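Glycosyltransferase (Streptomyces halstedii, PDB 3WAD) is a glycosyltransferase of the GT-B fold, built from two Rossmann-like domains that face each other across a cleft. Local coordinates at residues N16-P19 with L20-L24; F96-Y99 with S100-E104; W157-M160 with R161-N165; L343-E346 with G347-E351. One frame throughout, in Å; residues are numbered along the deposited sequence.

Contact 1: N16-P19 with L20-L24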
loop_
_atom_site.group_PDB
_atom_site.type_symbol
_atom_site.label_atom_id
_atom_site.label_comp_id
_atom_site.label_asym_id
_atom_site.label_seq_id
_atom_site.Cartn_x
_atom_site.Cartn_y
_atom_site.Cartn_z
ATOM N N ASN B 16 -7.381 8.886 -3.657
ATOM C CA ASN B 16 -8.263 9.343 -2.578
ATOM C C ASN B 16 -8.606 8.154 -1.576
ATOM O O ASN B 16 -8.736 8.356 -0.350
ATOM C CB ASN B 16 -9.538 9.927 -3.228
ATOM C CG ASN B 16 -10.576 10.387 -2.198
ATOM O OD1 ASN B 16 -11.690 9.837 -2.094
ATOM N ND2 ASN B 16 -10.221 11.389 -1.450
ATOM N N MET B 17 -8.757 6.938 -2.119
ATOM C CA MET B 17 -9.132 5.761 -1.305
ATOM C C MET B 17 -8.039 4.748 -1.052
ATOM O O MET B 17 -8.272 3.718 -0.430
ATOM C CB MET B 17 -10.361 5.096 -1.867
ATOM C CG MET B 17 -10.354 4.761 -3.315
ATOM S SD MET B 17 -12.058 4.204 -3.865
ATOM C CE MET B 17 -11.231 2.814 -4.123
ATOM N N VAL B 18 -6.808 5.082 -1.422
ATOM C CA VAL B 18 -5.718 4.154 -1.239
ATOM C C VAL B 18 -5.347 3.886 0.234
ATOM O O VAL B 18 -5.183 2.754 0.591
ATOM C CB VAL B 18 -4.464 4.536 -2.101
ATOM C CG1 VAL B 18 -3.112 3.990 -1.515
ATOM C CG2 VAL B 18 -4.668 4.056 -3.554
ATOM N N PRO B 19 -5.147 4.930 1.040
ATOM C CA PRO B 19 -4.841 4.787 2.474
ATOM C C PRO B 19 -5.981 3.986 3.168
ATOM O O PRO B 19 -5.703 3.032 3.870
ATOM C CB PRO B 19 -4.736 6.249 2.940
ATOM C CG PRO B 19 -4.188 6.978 1.614
ATOM C CD PRO B 19 -5.116 6.357 0.617
ATOM N N LEU B 20 -7.234 4.239 2.806
ATOM C CA LEU B 20 -8.360 3.429 3.395
ATOM C C LEU B 20 -8.321 1.928 2.963
ATOM O O LEU B 20 -8.433 1.034 3.805
ATOM C CB LEU B 20 -9.721 4.047 3.040
ATOM C CG LEU B 20 -10.878 3.249 3.674
ATOM C CD1 LEU B 20 -10.763 3.249 5.190
ATOM C CD2 LEU B 20 -12.220 3.647 3.254
ATOM N N ALA B 21 -8.160 1.644 1.681
ATOM C CA ALA B 21 -7.785 0.295 1.266
ATOM C C ALA B 21 -6.695 -0.348 2.069
ATOM O O ALA B 21 -6.858 -1.510 2.547
ATOM C CB ALA B 21 -7.485 0.208 -0.223
ATOM N N TRP B 22 -5.562 0.320 2.187
ATOM C CA TRP B 22 -4.494 -0.266 2.958
ATOM C C TRP B 22 -4.751 -0.432 4.482
ATOM O O TRP B 22 -4.275 -1.429 5.054
ATOM C CB TRP B 22 -3.197 0.503 2.767
ATOM C CG TRP B 22 -2.341 -0.122 1.662
ATOM C CD1 TRP B 22 -2.120 0.382 0.385
ATOM C CD2 TRP B 22 -1.626 -1.373 1.722
ATOM N NE1 TRP B 22 -1.290 -0.473 -0.324
ATOM C CE2 TRP B 22 -1.008 -1.570 0.443
ATOM C CE3 TRP B 22 -1.447 -2.350 2.726
ATOM C CZ2 TRP B 22 -0.172 -2.670 0.160
ATOM C CZ3 TRP B 22 -0.619 -3.468 2.440
ATOM C CH2 TRP B 22 0.022 -3.603 1.159
ATOM N N ALA B 23 -5.445 0.527 5.109
ATOM C CA ALA B 23 -5.909 0.395 6.538
ATOM C C ALA B 23 -6.774 -0.861 6.678
ATOM O O ALA B 23 -6.508 -1.682 7.554
ATOM C CB ALA B 23 -6.663 1.639 7.032
ATOM N N LEU B 24 -7.721 -1.056 5.786
ATOM C CA LEU B 24 -8.515 -2.278 5.767
ATOM C C LEU B 24 -7.661 -3.549 5.545
ATOM O O LEU B 24 -7.885 -4.622 6.195
ATOM C CB LEU B 24 -9.577 -2.183 4.704
ATOM C CG LEU B 24 -10.756 -1.218 5.000
ATOM C CD1 LEU B 24 -11.486 -0.958 3.658
ATOM C CD2 LEU B 24 -11.808 -1.857 6.062
HETATM O O HOH W 1 -8.158 6.882 1.973
#
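Val18 lies alongside Trp22 one helical turn on, both side chains pointing the same way, and its CG1 comes within 4.2 Å of Trp22 CD1, the pyrrole corner of the indole. That branch stands anti to the backbone N (chi1 155°), on the carbonyl side of its own residue. The carbonyl oxygen Val18 O sits at the indole edge, near the ring plane, and accepts the backbone N-H of Trp22 at 2.9 Å. The residues run from the N-cap, Met17, through nearly two turns of helix 18-27: Met17 O receives Ala21 N at 3.0 Å, and Pro19 O receives Ala23 N at 2.8 Å. Pro19, which has no N-H to give, occupies the first turn, where a helix asks for none. A water bridges Asn16 O, just before the N-cap, to which it donates at 2.8 Å, and Leu20 N, from which it accepts at 2.9 Å. The helix comes after strand 2-6 of the N-terminal GT-B sheet and short helix 11-16, and Met17 and Ala21 pack on Met5 of the strand. Trp22 NE1 is bonded to Ser46 O, while the indole stacks on Trp22 of the second subunit, whose Val18 also packs against it.

Contact 2: F96-Y99 with S100-E104; sequences FAQY and SQIYE
One face of the Tyr103 ring carries Tyr99 CB, 4.0 Å above the plane and displaced toward the rim, while Ile102 CD1 lies over one face of the Tyr99 ring, 4.0 Å from Tyr99 CD2. The two tyrosine rings meet obliquely, their planes at 45° and centroids 5.4 Å apart, with Tyr99 CD2 closest to Tyr103 CZ at 3.6 Å. Ile102 CD1 also touches Gln98 CG at 3.9 Å, the aliphatic part of the glutamine running beside the isoleucine. All of this lies on consecutive turns of helix 89-106. Ser100 OG, set between its backbone N and carbonyl carbon (chi1 83°), turns back on the preceding turn and donates to Ala97 O at 2.9 Å from above the carbonyl plane, a familiar bond of serines in helices. The backbone bond from Tyr103 N to Tyr99 O is 2.8 Å long. Around the helix, Trp157 meets the Tyr103 ring edge-to-face, and Trp183 touches Ser100 and Tyr103. Apolar and aromatic contacts thus join Gln98, Tyr99, Ile102 and Tyr103, whereas Ser100 OG takes up Ala97 O, from which Gln101 N stands 3.6 Å away, weakly bonded to Gln98 O instead; the serine bond replaces one backbone bond of the helix.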
loop_
_atom_site.group_PDB
_atom_site.type_symbol
_atom_site.label_atom_id
_atom_site.label_comp_id
_atom_site.label_asym_id
_atom_site.label_seq_id
_atom_site.Cartn_x
_atom_site.Cartn_y
_atom_site.Cartn_z
ATOM N N PHE B 96 -29.251 16.980 -12.582
ATOM C CA PHE B 96 -29.384 15.553 -12.410
ATOM C C PHE B 96 -29.541 14.795 -13.711
ATOM O O PHE B 96 -28.917 13.730 -13.894
ATOM C CB PHE B 96 -30.487 15.179 -11.416
ATOM C CG PHE B 96 -30.151 15.485 -10.008
ATOM C CD1 PHE B 96 -28.850 15.630 -9.617
ATOM C CD2 PHE B 96 -31.160 15.605 -9.045
ATOM C CE1 PHE B 96 -28.524 15.903 -8.317
ATOM C CE2 PHE B 96 -30.825 15.854 -7.712
ATOM C CZ PHE B 96 -29.540 16.037 -7.358
ATOM N N ALA B 97 -30.358 15.327 -14.602
ATOM C CA ALA B 97 -30.503 14.749 -15.943
ATOM C C ALA B 97 -29.177 14.699 -16.688
ATOM O O ALA B 97 -28.865 13.671 -17.283
ATOM C CB ALA B 97 -31.581 15.448 -16.735
ATOM N N GLN B 98 -28.390 15.773 -16.631
ATOM C CA GLN B 98 -27.118 15.800 -17.352
ATOM C C GLN B 98 -26.033 14.926 -16.724
ATOM O O GLN B 98 -25.393 14.173 -17.433
ATOM C CB GLN B 98 -26.577 17.227 -17.446
ATOM C CG GLN B 98 -25.212 17.341 -18.171
ATOM C CD GLN B 98 -24.663 18.785 -18.028
ATOM O OE1 GLN B 98 -24.916 19.618 -18.883
ATOM N NE2 GLN B 98 -23.979 19.077 -16.923
ATOM N N TYR B 99 -25.855 15.001 -15.415
ATOM C CA TYR B 99 -24.820 14.252 -14.794
ATOM C C TYR B 99 -25.139 12.764 -14.666
ATOM O O TYR B 99 -24.238 11.943 -14.563
ATOM C CB TYR B 99 -24.593 14.811 -13.423
ATOM C CG TYR B 99 -23.629 15.923 -13.503
ATOM C CD1 TYR B 99 -24.070 17.225 -13.504
ATOM C CD2 TYR B 99 -22.259 15.655 -13.658
ATOM C CE1 TYR B 99 -23.170 18.272 -13.593
ATOM C CE2 TYR B 99 -21.346 16.674 -13.761
ATOM C CZ TYR B 99 -21.815 17.978 -13.724
ATOM O OH TYR B 99 -20.935 19.002 -13.835
ATOM N N SER B 100 -26.426 12.445 -14.660
ATOM C CA SER B 100 -26.826 11.060 -14.764
ATOM C C SER B 100 -26.254 10.477 -16.083
ATOM O O SER B 100 -25.814 9.337 -16.104
ATOM C CB SER B 100 -28.343 10.898 -14.622
ATOM O OG SER B 100 -28.913 11.153 -15.906
ATOM N N GLN B 101 -26.190 11.255 -17.159
ATOM C CA GLN B 101 -25.617 10.743 -18.416
ATOM C C GLN B 101 -24.130 10.628 -18.370
ATOM O O GLN B 101 -23.567 9.631 -18.782
ATOM C CB GLN B 101 -26.056 11.579 -19.611
ATOM C CG GLN B 101 -27.498 11.291 -19.776
ATOM C CD GLN B 101 -28.138 12.074 -20.855
ATOM O OE1 GLN B 101 -27.662 13.138 -21.256
ATOM N NE2 GLN B 101 -29.281 11.562 -21.319
ATOM N N ILE B 102 -23.483 11.677 -17.885
ATOM C CA ILE B 102 -22.051 11.645 -17.717
ATOM C C ILE B 102 -21.578 10.484 -16.790
ATOM O O ILE B 102 -20.544 9.813 -17.041
ATOM C CB ILE B 102 -21.608 12.977 -17.126
ATOM C CG1 ILE B 102 -21.854 14.062 -18.168
ATOM C CG2 ILE B 102 -20.135 12.890 -16.660
ATOM C CD1 ILE B 102 -21.850 15.524 -17.616
ATOM N N TYR B 103 -22.320 10.252 -15.712
ATOM C CA TYR B 103 -21.828 9.295 -14.728
ATOM C C TYR B 103 -22.079 7.896 -15.261
ATOM O O TYR B 103 -21.308 6.997 -14.999
ATOM C CB TYR B 103 -22.470 9.494 -13.357
ATOM C CG TYR B 103 -22.002 10.774 -12.623
ATOM C CD1 TYR B 103 -20.791 11.413 -12.970
ATOM C CD2 TYR B 103 -22.800 11.352 -11.579
ATOM C CE1 TYR B 103 -20.368 12.572 -12.312
ATOM C CE2 TYR B 103 -22.374 12.556 -10.910
ATOM C CZ TYR B 103 -21.152 13.135 -11.264
ATOM O OH TYR B 103 -20.706 14.297 -10.615
ATOM N N GLU B 104 -23.126 7.757 -16.070
ATOM C CA GLU B 104 -23.355 6.509 -16.744
ATOM C C GLU B 104 -22.193 6.147 -17.651
ATOM O O GLU B 104 -21.734 4.982 -17.650
ATOM C CB GLU B 104 -24.658 6.511 -17.539
ATOM C CG GLU B 104 -24.806 5.186 -18.357
ATOM C CD GLU B 104 -25.119 3.983 -17.491
ATOM O OE1 GLU B 104 -25.375 4.094 -16.233
ATOM O OE2 GLU B 104 -25.069 2.868 -18.095
#

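Contact 3: W157-M160 with R161-N165; sequences WGRM and RDHFN
Residues 157-165 form regular alpha-helix, although the bond from His163 N to Arg159 O is weak at 3.3 Å, compared with 2.8 Å from Asp162 N to Gly158 O. The same carbonyl oxygen, Arg159 O, is approached by the imidazole carbon His163 CD2 at 3.1 Å, His163 CG lying beside its own backbone N (chi1 -80°). At its edge, near the ring plane, the imidazole has Met160 CA. Its tip is joined to the arginine one turn back by a water, 2.9 Å from Arg159 NH1, which donates to it, and 3.0 Å from His163 NE2. The Arg159 guanidinium has this water at its edge, in plane, and Met160 CG above one face, toward its rim; its NH2 is bonded to Gln156 OE1 and Glu81 O, and it makes a cation-pi contact with Phe215. His163 ND1 is hydrogen-bonded to Arg166 NH2. On another side of the helix, Asn165 OD1 lies 3.3 Å above the centre of the Arg161 guanidinium, whose NH2 forms salt bridges with Glu197 and Asp178. Two acidic partners probably offset the charge of buried Arg161; because His163 ND1 accepts from Arg166 NH2, the imidazole is probably neutral, and the water links it to Arg159 without bringing two positive charges together.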
loop_
_atom_site.group_PDB
_atom_site.type_symbol
_atom_site.label_atom_id
_atom_site.label_comp_id
_atom_site.label_asym_id
_atom_site.label_seq_id
_atom_site.Cartn_x
_atom_site.Cartn_y
_atom_site.Cartn_z
ATOM N N TRP B 157 -22.989 16.755 -4.426
ATOM C CA TRP B 157 -24.105 15.995 -4.963
ATOM C C TRP B 157 -25.135 15.820 -3.865
ATOM O O TRP B 157 -26.329 15.942 -4.141
ATOM C CB TRP B 157 -23.599 14.611 -5.409
ATOM C CG TRP B 157 -24.542 13.732 -6.217
ATOM C CD1 TRP B 157 -25.161 12.575 -5.792
ATOM C CD2 TRP B 157 -24.881 13.878 -7.617
ATOM N NE1 TRP B 157 -25.881 12.016 -6.836
ATOM C CE2 TRP B 157 -25.730 12.792 -7.958
ATOM C CE3 TRP B 157 -24.630 14.869 -8.573
ATOM C CZ2 TRP B 157 -26.254 12.614 -9.255
ATOM C CZ3 TRP B 157 -25.135 14.699 -9.890
ATOM C CH2 TRP B 157 -25.952 13.565 -10.212
ATOM N N GLY B 158 -24.665 15.564 -2.623
ATOM C CA GLY B 158 -25.630 15.361 -1.508
ATOM C C GLY B 158 -26.332 16.671 -1.141
ATOM O O GLY B 158 -27.570 16.708 -0.923
ATOM N N ARG B 159 -25.539 17.753 -1.109
ATOM C CA ARG B 159 -26.094 19.115 -0.948
ATOM C C ARG B 159 -27.211 19.457 -1.981
ATOM O O ARG B 159 -28.324 19.898 -1.628
ATOM C CB ARG B 159 -24.951 20.137 -1.021
ATOM C CG ARG B 159 -25.420 21.613 -0.892
ATOM C CD ARG B 159 -24.255 22.593 -1.131
ATOM N NE ARG B 159 -23.745 22.517 -2.494
ATOM C CZ ARG B 159 -24.280 23.121 -3.562
ATOM N NH1 ARG B 159 -25.383 23.888 -3.449
ATOM N NH2 ARG B 159 -23.684 22.972 -4.759
ATOM N N MET B 160 -26.962 19.209 -3.262
ATOM C CA MET B 160 -28.002 19.440 -4.229
ATOM C C MET B 160 -29.146 18.417 -4.016
ATOM O O MET B 160 -30.314 18.705 -4.304
ATOM C CB MET B 160 -27.459 19.255 -5.676
ATOM C CG MET B 160 -26.267 20.166 -6.021
ATOM S SD MET B 160 -26.893 21.731 -6.634
ATOM C CE MET B 160 -26.704 21.417 -8.378
ATOM N N ARG B 161 -28.795 17.180 -3.654
ATOM C CA ARG B 161 -29.847 16.155 -3.574
ATOM C C ARG B 161 -30.848 16.469 -2.422
ATOM O O ARG B 161 -32.056 16.240 -2.546
ATOM C CB ARG B 161 -29.257 14.761 -3.357
ATOM C CG ARG B 161 -30.365 13.718 -3.229
ATOM C CD ARG B 161 -31.067 13.606 -4.545
ATOM N NE ARG B 161 -31.870 12.383 -4.651
ATOM C CZ ARG B 161 -32.729 12.116 -5.628
ATOM N NH1 ARG B 161 -32.832 12.940 -6.680
ATOM N NH2 ARG B 161 -33.432 10.954 -5.618
ATOM N N ASP B 162 -30.309 16.960 -1.328
ATOM C CA ASP B 162 -31.157 17.370 -0.188
ATOM C C ASP B 162 -32.123 18.464 -0.589
ATOM O O ASP B 162 -33.340 18.326 -0.312
ATOM C CB ASP B 162 -30.323 17.779 0.986
ATOM C CG ASP B 162 -29.712 16.608 1.665
ATOM O OD1 ASP B 162 -30.117 15.414 1.406
ATOM O OD2 ASP B 162 -28.779 16.867 2.432
ATOM N N HIS B 163 -31.607 19.496 -1.260
ATOM C CA HIS B 163 -32.434 20.589 -1.753
ATOM C C HIS B 163 -33.497 20.007 -2.657
ATOM O O HIS B 163 -34.672 20.335 -2.484
ATOM C CB HIS B 163 -31.664 21.603 -2.607
ATOM C CG HIS B 163 -30.875 22.614 -1.842
ATOM N ND1 HIS B 163 -31.453 23.661 -1.155
ATOM C CD2 HIS B 163 -29.534 22.792 -1.724
ATOM C CE1 HIS B 163 -30.512 24.391 -0.583
ATOM N NE2 HIS B 163 -29.337 23.892 -0.925
ATOM N N PHE B 164 -33.084 19.200 -3.639
ATOM C CA PHE B 164 -34.012 18.603 -4.574
ATOM C C PHE B 164 -35.109 17.792 -3.907
ATOM O O PHE B 164 -36.289 17.832 -4.349
ATOM C CB PHE B 164 -33.306 17.690 -5.576
ATOM C CG PHE B 164 -34.182 17.212 -6.676
ATOM C CD1 PHE B 164 -34.534 18.068 -7.703
ATOM C CD2 PHE B 164 -34.628 15.912 -6.715
ATOM C CE1 PHE B 164 -35.283 17.645 -8.789
ATOM C CE2 PHE B 164 -35.422 15.457 -7.788
ATOM C CZ PHE B 164 -35.748 16.322 -8.819
ATOM N N ASN B 165 -34.732 17.036 -2.862
ATOM C CA ASN B 165 -35.745 16.166 -2.251
ATOM C C ASN B 165 -36.723 17.012 -1.395
ATOM O O ASN B 165 -37.887 16.685 -1.356
ATOM C CB ASN B 165 -35.155 15.037 -1.378
ATOM C CG ASN B 165 -34.387 13.985 -2.163
ATOM O OD1 ASN B 165 -34.635 13.737 -3.332
ATOM N ND2 ASN B 165 -33.418 13.366 -1.495
HETATM O O HOH W 2 -26.539 25.010 -1.074
#

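Contact 4: L343-E346 with G347-E351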
loop_
_atom_site.group_PDB
_atom_site.type_symbol
_atom_site.label_atom_id
_atom_site.label_comp_id
_atom_site.label_asym_id
_atom_site.label_seq_id
_atom_site.Cartn_x
_atom_site.Cartn_y
_atom_site.Cartn_z
ATOM N N LEU B 343 -13.184 22.902 -10.604
ATOM C CA LEU B 343 -13.547 21.533 -10.980
ATOM C C LEU B 343 -14.549 20.900 -9.997
ATOM O O LEU B 343 -15.309 20.043 -10.392
ATOM C CB LEU B 343 -12.330 20.630 -11.061
ATOM C CG LEU B 343 -11.512 20.597 -12.354
ATOM C CD1 LEU B 343 -11.145 21.966 -12.710
ATOM C CD2 LEU B 343 -10.266 19.719 -12.152
ATOM N N TRP B 344 -14.537 21.294 -8.738
ATOM C CA TRP B 344 -15.406 20.594 -7.764
ATOM C C TRP B 344 -15.886 21.506 -6.637
ATOM O O TRP B 344 -17.068 21.852 -6.568
ATOM C CB TRP B 344 -14.715 19.310 -7.225
ATOM C CG TRP B 344 -15.664 18.540 -6.409
ATOM C CD1 TRP B 344 -15.632 18.398 -5.049
ATOM C CD2 TRP B 344 -16.842 17.833 -6.885
ATOM N NE1 TRP B 344 -16.740 17.637 -4.628
ATOM C CE2 TRP B 344 -17.509 17.326 -5.751
ATOM C CE3 TRP B 344 -17.428 17.656 -8.169
ATOM C CZ2 TRP B 344 -18.677 16.614 -5.854
ATOM C CZ3 TRP B 344 -18.576 16.929 -8.289
ATOM C CH2 TRP B 344 -19.211 16.405 -7.121
ATOM N N ASP B 345 -14.971 21.913 -5.776
ATOM C CA ASP B 345 -15.309 22.644 -4.543
ATOM C C ASP B 345 -14.241 23.639 -4.167
ATOM O O ASP B 345 -14.249 24.147 -3.037
ATOM C CB ASP B 345 -15.446 21.672 -3.351
ATOM C CG ASP B 345 -14.180 20.848 -3.135
ATOM O OD1 ASP B 345 -14.166 19.957 -2.247
ATOM O OD2 ASP B 345 -13.183 21.124 -3.853
ATOM N N GLU B 346 -13.310 23.911 -5.077
ATOM C CA GLU B 346 -12.133 24.643 -4.688
ATOM C C GLU B 346 -12.456 26.073 -4.237
ATOM O O GLU B 346 -11.811 26.588 -3.308
ATOM C CB GLU B 346 -11.111 24.676 -5.840
ATOM C CG GLU B 346 -10.684 23.337 -6.304
ATOM C CD GLU B 346 -11.475 22.923 -7.522
ATOM O OE1 GLU B 346 -12.723 23.023 -7.578
ATOM O OE2 GLU B 346 -10.815 22.533 -8.481
ATOM N N GLY B 347 -13.421 26.718 -4.876
ATOM C CA GLY B 347 -13.783 28.129 -4.572
ATOM C C GLY B 347 -14.315 28.223 -3.143
ATOM O O GLY B 347 -13.891 29.045 -2.323
ATOM N N TYR B 348 -15.201 27.301 -2.828
ATOM C CA TYR B 348 -15.954 27.335 -1.606
ATOM C C TYR B 348 -15.061 26.941 -0.443
ATOM O O TYR B 348 -15.086 27.588 0.597
ATOM C CB TYR B 348 -17.172 26.428 -1.723
ATOM C CG TYR B 348 -17.953 26.352 -0.424
ATOM C CD1 TYR B 348 -19.129 27.052 -0.293
ATOM C CD2 TYR B 348 -17.502 25.567 0.655
ATOM C CE1 TYR B 348 -19.873 26.961 0.847
ATOM C CE2 TYR B 348 -18.227 25.462 1.799
ATOM C CZ TYR B 348 -19.401 26.192 1.894
ATOM O OH TYR B 348 -20.160 26.113 2.996
ATOM N N VAL B 349 -14.234 25.915 -0.627
ATOM C CA VAL B 349 -13.282 25.528 0.417
ATOM C C VAL B 349 -12.210 26.619 0.588
ATOM O O VAL B 349 -11.765 26.887 1.706
ATOM C CB VAL B 349 -12.641 24.218 0.080
ATOM C CG1 VAL B 349 -11.418 23.928 1.011
ATOM C CG2 VAL B 349 -13.715 23.077 0.179
ATOM N N ALA B 350 -11.807 27.267 -0.518
ATOM C CA ALA B 350 -10.814 28.346 -0.391
ATOM C C ALA B 350 -11.291 29.438 0.605
ATOM O O ALA B 350 -10.536 29.876 1.475
ATOM C CB ALA B 350 -10.447 28.963 -1.731
ATOM N N GLU B 351 -12.569 29.794 0.518
ATOM C CA GLU B 351 -13.112 30.854 1.389
ATOM C C GLU B 351 -13.164 30.403 2.813
ATOM O O GLU B 351 -12.875 31.197 3.696
ATOM C CB GLU B 351 -14.490 31.215 0.920
ATOM C CG GLU B 351 -14.894 32.623 1.117
ATOM C CD GLU B 351 -15.976 32.884 0.076
ATOM O OE1 GLU B 351 -15.884 32.160 -0.968
ATOM O OE2 GLU B 351 -16.911 33.714 0.295
#
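Asp345 and Val349 cross obliquely where the loop enters helix 346-355: Asp345 CB is 4.2 Å from Val349 CG2, CG is 4.0 Å from the same methyl, and OD1 also touches it before reaching its polar partners, Arg326 NH2 in a salt bridge and Leu154 N in a hydrogen bond. The carboxylate gets there because CG takes the position between backbone N and carbonyl carbon (chi1 57°). Although Asp345 is the N-cap residue, its side chain makes no capping bond; its carbonyl oxygen instead takes Val349 N at 3.0 Å, along with a weak bond from Tyr348 N. Val349 CG2 comes within 3.4 Å of that oxygen as well. Glu346, the first helical residue, bends at chi2 (97°) and folds its carboxylate back over the loop. Its OE1 accepts Trp344 N at 2.8 Å on the syn side, 31° out of the carboxylate plane, and more weakly Asp345 N, while OE2 takes a weak bond from Leu343 N. Its own backbone N, buried here, has no partner in the model. One good and two weak N-H bonds thus converge on the Glu346 carboxylate and limit its rotation, holding the loop against the first helical residue, while Asp345 is tied to Arg326.

In the fold
All four contacts are local and follow one another in series along the chain, so none nests within or crosses another, and none closes a long loop. Contact 1 lies at the start of helix 18-27, the second helix after the first strand of the N-terminal sheet, and reaches the second subunit. Contacts 2 and 3 lie on helices 89-106 and 156-168 of the same half and pack together, Trp157 meeting Phe96, Tyr99 and Tyr103. Contact 4 starts helix 346-355 of the C-terminal half, yet Trp344 touches Tyr103 of contact 2 and is bonded to Leu154 and Gln156, tying the two halves together. Contact 1 stands apart, about 9 Å from contact 4 at the nearest atoms.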